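Local coordinates for putative thioesterase II (Thermobifida fusca, PDB 3BBJ), which probably hydrolyses acyl-thioester substrates, as a putative thioesterase II built from two HotDog-family domains of the acyl-CoA thioesterase type, at residues 173-179 with 232-238. Residues are numbered along the deposited sequence; the frame is centred on the assembly and turned at random.
Sequences ELCGYVD and PLAFRST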
loop_
_atom_site.group_PDB
_atom_site.type_symbol
_atom_site.label_atom_id
_atom_site.label_comp_id
_atom_site.label_asym_id
_atom_site.label_seq_id
_atom_site.Cartn_x
_atom_site.Cartn_y
_atom_site.Cartn_z
ATOM N N GLU A 173 13.839 -7.079 11.790
ATOM C CA GLU A 173 13.724 -5.652 11.988
ATOM C C GLU A 173 15.054 -4.947 11.711
ATOM O O GLU A 173 16.096 -5.351 12.217
ATOM C CB GLU A 173 13.266 -5.380 13.422
ATOM C CG GLU A 173 13.154 -3.885 13.788
ATOM C CD GLU A 173 12.507 -3.632 15.156
ATOM O OE1 GLU A 173 11.397 -4.172 15.403
ATOM O OE2 GLU A 173 13.098 -2.863 15.963
ATOM N N LEU A 174 15.029 -3.903 10.895
ATOM C CA LEU A 174 16.226 -3.099 10.687
ATOM C C LEU A 174 15.886 -1.662 11.006
ATOM O O LEU A 174 14.758 -1.235 10.812
ATOM C CB LEU A 174 16.758 -3.215 9.250
ATOM C CG LEU A 174 17.250 -4.599 8.822
ATOM C CD1 LEU A 174 17.343 -4.713 7.297
ATOM C CD2 LEU A 174 18.588 -4.914 9.472
ATOM N N CYS A 175 16.853 -0.931 11.534
ATOM C CA CYS A 175 16.674 0.495 11.746
ATOM C C CYS A 175 17.998 1.237 11.745
ATOM O O CYS A 175 19.090 0.652 11.797
ATOM C CB CYS A 175 15.903 0.775 13.029
ATOM S SG CYS A 175 16.766 0.287 14.496
ATOM N N GLY A 176 17.897 2.546 11.662
ATOM C CA GLY A 176 19.067 3.361 11.561
ATOM C C GLY A 176 18.733 4.611 10.790
ATOM O O GLY A 176 17.616 5.108 10.866
ATOM N N TYR A 177 19.722 5.116 10.059
ATOM C CA TYR A 177 19.593 6.349 9.305
ATOM C C TYR A 177 19.994 6.134 7.850
ATOM O O TYR A 177 20.883 5.336 7.550
ATOM C CB TYR A 177 20.447 7.438 9.972
ATOM C CG TYR A 177 20.058 7.641 11.416
ATOM C CD1 TYR A 177 20.480 6.742 12.390
ATOM C CD2 TYR A 177 19.228 8.694 11.800
ATOM C CE1 TYR A 177 20.111 6.880 13.704
ATOM C CE2 TYR A 177 18.841 8.850 13.128
ATOM C CZ TYR A 177 19.293 7.939 14.077
ATOM O OH TYR A 177 18.932 8.071 15.396
ATOM N N VAL A 178 19.321 6.844 6.956
ATOM C CA VAL A 178 19.602 6.766 5.532
ATOM C C VAL A 178 19.559 8.136 4.901
ATOM O O VAL A 178 18.785 9.007 5.325
ATOM C CB VAL A 178 18.587 5.882 4.803
ATOM C CG1 VAL A 178 17.096 6.407 4.997
ATOM C CG2 VAL A 178 18.970 5.755 3.340
ATOM N N ASP A 179 20.400 8.322 3.887
ATOM C CA ASP A 179 20.467 9.571 3.125
ATOM C C ASP A 179 21.241 9.285 1.849
ATOM O O ASP A 179 21.843 8.214 1.716
ATOM C CB ASP A 179 21.195 10.649 3.950
ATOM C CG ASP A 179 20.792 12.086 3.561
ATOM O OD1 ASP A 179 20.212 12.307 2.466
ATOM O OD2 ASP A 179 21.057 12.997 4.382
ATOM N N PRO A 232 19.392 13.543 7.132
ATOM C CA PRO A 232 19.234 12.106 7.086
ATOM C C PRO A 232 17.893 11.683 7.677
ATOM O O PRO A 232 17.392 12.311 8.618
ATOM C CB PRO A 232 20.398 11.598 7.950
ATOM C CG PRO A 232 20.759 12.715 8.813
ATOM C CD PRO A 232 20.519 13.932 7.993
ATOM N N LEU A 233 17.326 10.620 7.128
ATOM C CA LEU A 233 16.061 10.091 7.633
ATOM C C LEU A 233 16.323 8.881 8.512
ATOM O O LEU A 233 17.168 8.048 8.182
ATOM C CB LEU A 233 15.146 9.730 6.465
ATOM C CG LEU A 233 14.805 10.963 5.619
ATOM C CD1 LEU A 233 14.212 10.616 4.259
ATOM C CD2 LEU A 233 13.885 11.874 6.405
ATOM N N ALA A 234 15.630 8.818 9.647
ATOM C CA ALA A 234 15.608 7.624 10.486
ATOM C C ALA A 234 14.645 6.628 9.823
ATOM O O ALA A 234 13.565 7.034 9.369
ATOM C CB ALA A 234 15.115 7.966 11.894
ATOM N N PHE A 235 15.022 5.343 9.783
ATOM C CA PHE A 235 14.209 4.319 9.144
ATOM C C PHE A 235 13.993 3.128 10.045
ATOM O O PHE A 235 14.749 2.891 10.971
ATOM C CB PHE A 235 14.845 3.833 7.833
ATOM C CG PHE A 235 16.113 2.983 8.020
ATOM C CD1 PHE A 235 16.032 1.610 8.253
ATOM C CD2 PHE A 235 17.372 3.554 7.926
ATOM C CE1 PHE A 235 17.186 0.844 8.433
ATOM C CE2 PHE A 235 18.523 2.787 8.091
ATOM C CZ PHE A 235 18.425 1.438 8.351
ATOM N N ARG A 236 12.925 2.386 9.758
ATOM C CA ARG A 236 12.672 1.104 10.388
ATOM C C ARG A 236 12.017 0.246 9.340
ATOM O O ARG A 236 11.061 0.694 8.671
ATOM C CB ARG A 236 11.752 1.218 11.599
ATOM C CG ARG A 236 11.407 -0.156 12.192
ATOM C CD ARG A 236 10.208 -0.170 13.137
ATOM N NE ARG A 236 9.136 0.720 12.680
ATOM C CZ ARG A 236 7.887 0.710 13.127
ATOM N NH1 ARG A 236 7.497 -0.187 14.034
ATOM N NH2 ARG A 236 7.017 1.592 12.638
ATOM N N SER A 237 12.534 -0.978 9.207
ATOM C CA SER A 237 12.039 -1.950 8.221
ATOM C C SER A 237 11.612 -3.233 8.906
ATOM O O SER A 237 12.350 -3.769 9.693
ATOM C CB SER A 237 13.105 -2.273 7.192
ATOM O OG SER A 237 12.552 -3.158 6.242
ATOM N N THR A 238 10.417 -3.720 8.599
ATOM C CA THR A 238 9.892 -4.910 9.227
ATOM C C THR A 238 9.159 -5.771 8.215
ATOM O O THR A 238 8.923 -5.357 7.087
ATOM C CB THR A 238 8.956 -4.559 10.407
ATOM O OG1 THR A 238 7.752 -3.975 9.921
ATOM C CG2 THR A 238 9.629 -3.592 11.341
#
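Leu174, Gly176 and Val178 pair with Ser237, Phe235 and Leu233 through six backbone hydrogen bonds, two per residue pair, which define an antiparallel ladder between neighbouring strands of the C-terminal HotDog-family domain. At one end Val178 N to Leu233 O and Leu233 N to Val178 O both measure 2.8 Å and lie nearly along the C=O axis. In the middle pair the bonds are unequal: Phe235 N reaches Gly176 O at 2.8 Å, whereas Gly176 N to Phe235 O is 3.2 Å and more bent, with 147° at the hydrogen.

The Phe235 ring lies against the backbone of Cys175 and Gly176. With chi1 at 71°, CG sits between the backbone N and the carbonyl carbon, and the ring folds over the partner strand. Gly176 N lies 3.5 Å above the centre of one ring face; Gly176 CA makes a CH-pi contact, 4.0 Å from the ring centroid. Val178 N meets the ring edge in its plane, and Val178 CB is 4.1 Å from Phe235 CD2.

Tyr177 faces the small Ala234 in a non-hydrogen-bonded pair: Tyr177 CE2 packs 4.0 Å from Ala234 CB, while Tyr177 OH hydrogen-bonds Pro127 O. Arg236, its chain bent at chi3, forms a salt bridge through NH2 with OD2 of Asp252 on the adjoining strand 246-254.

The chemistry thus implies a join secured by main-chain bonds, with glycine giving the phenyl ring close access to the backbone, while the polar ends of Tyr177 and Arg236 are engaged by residues outside the two strands.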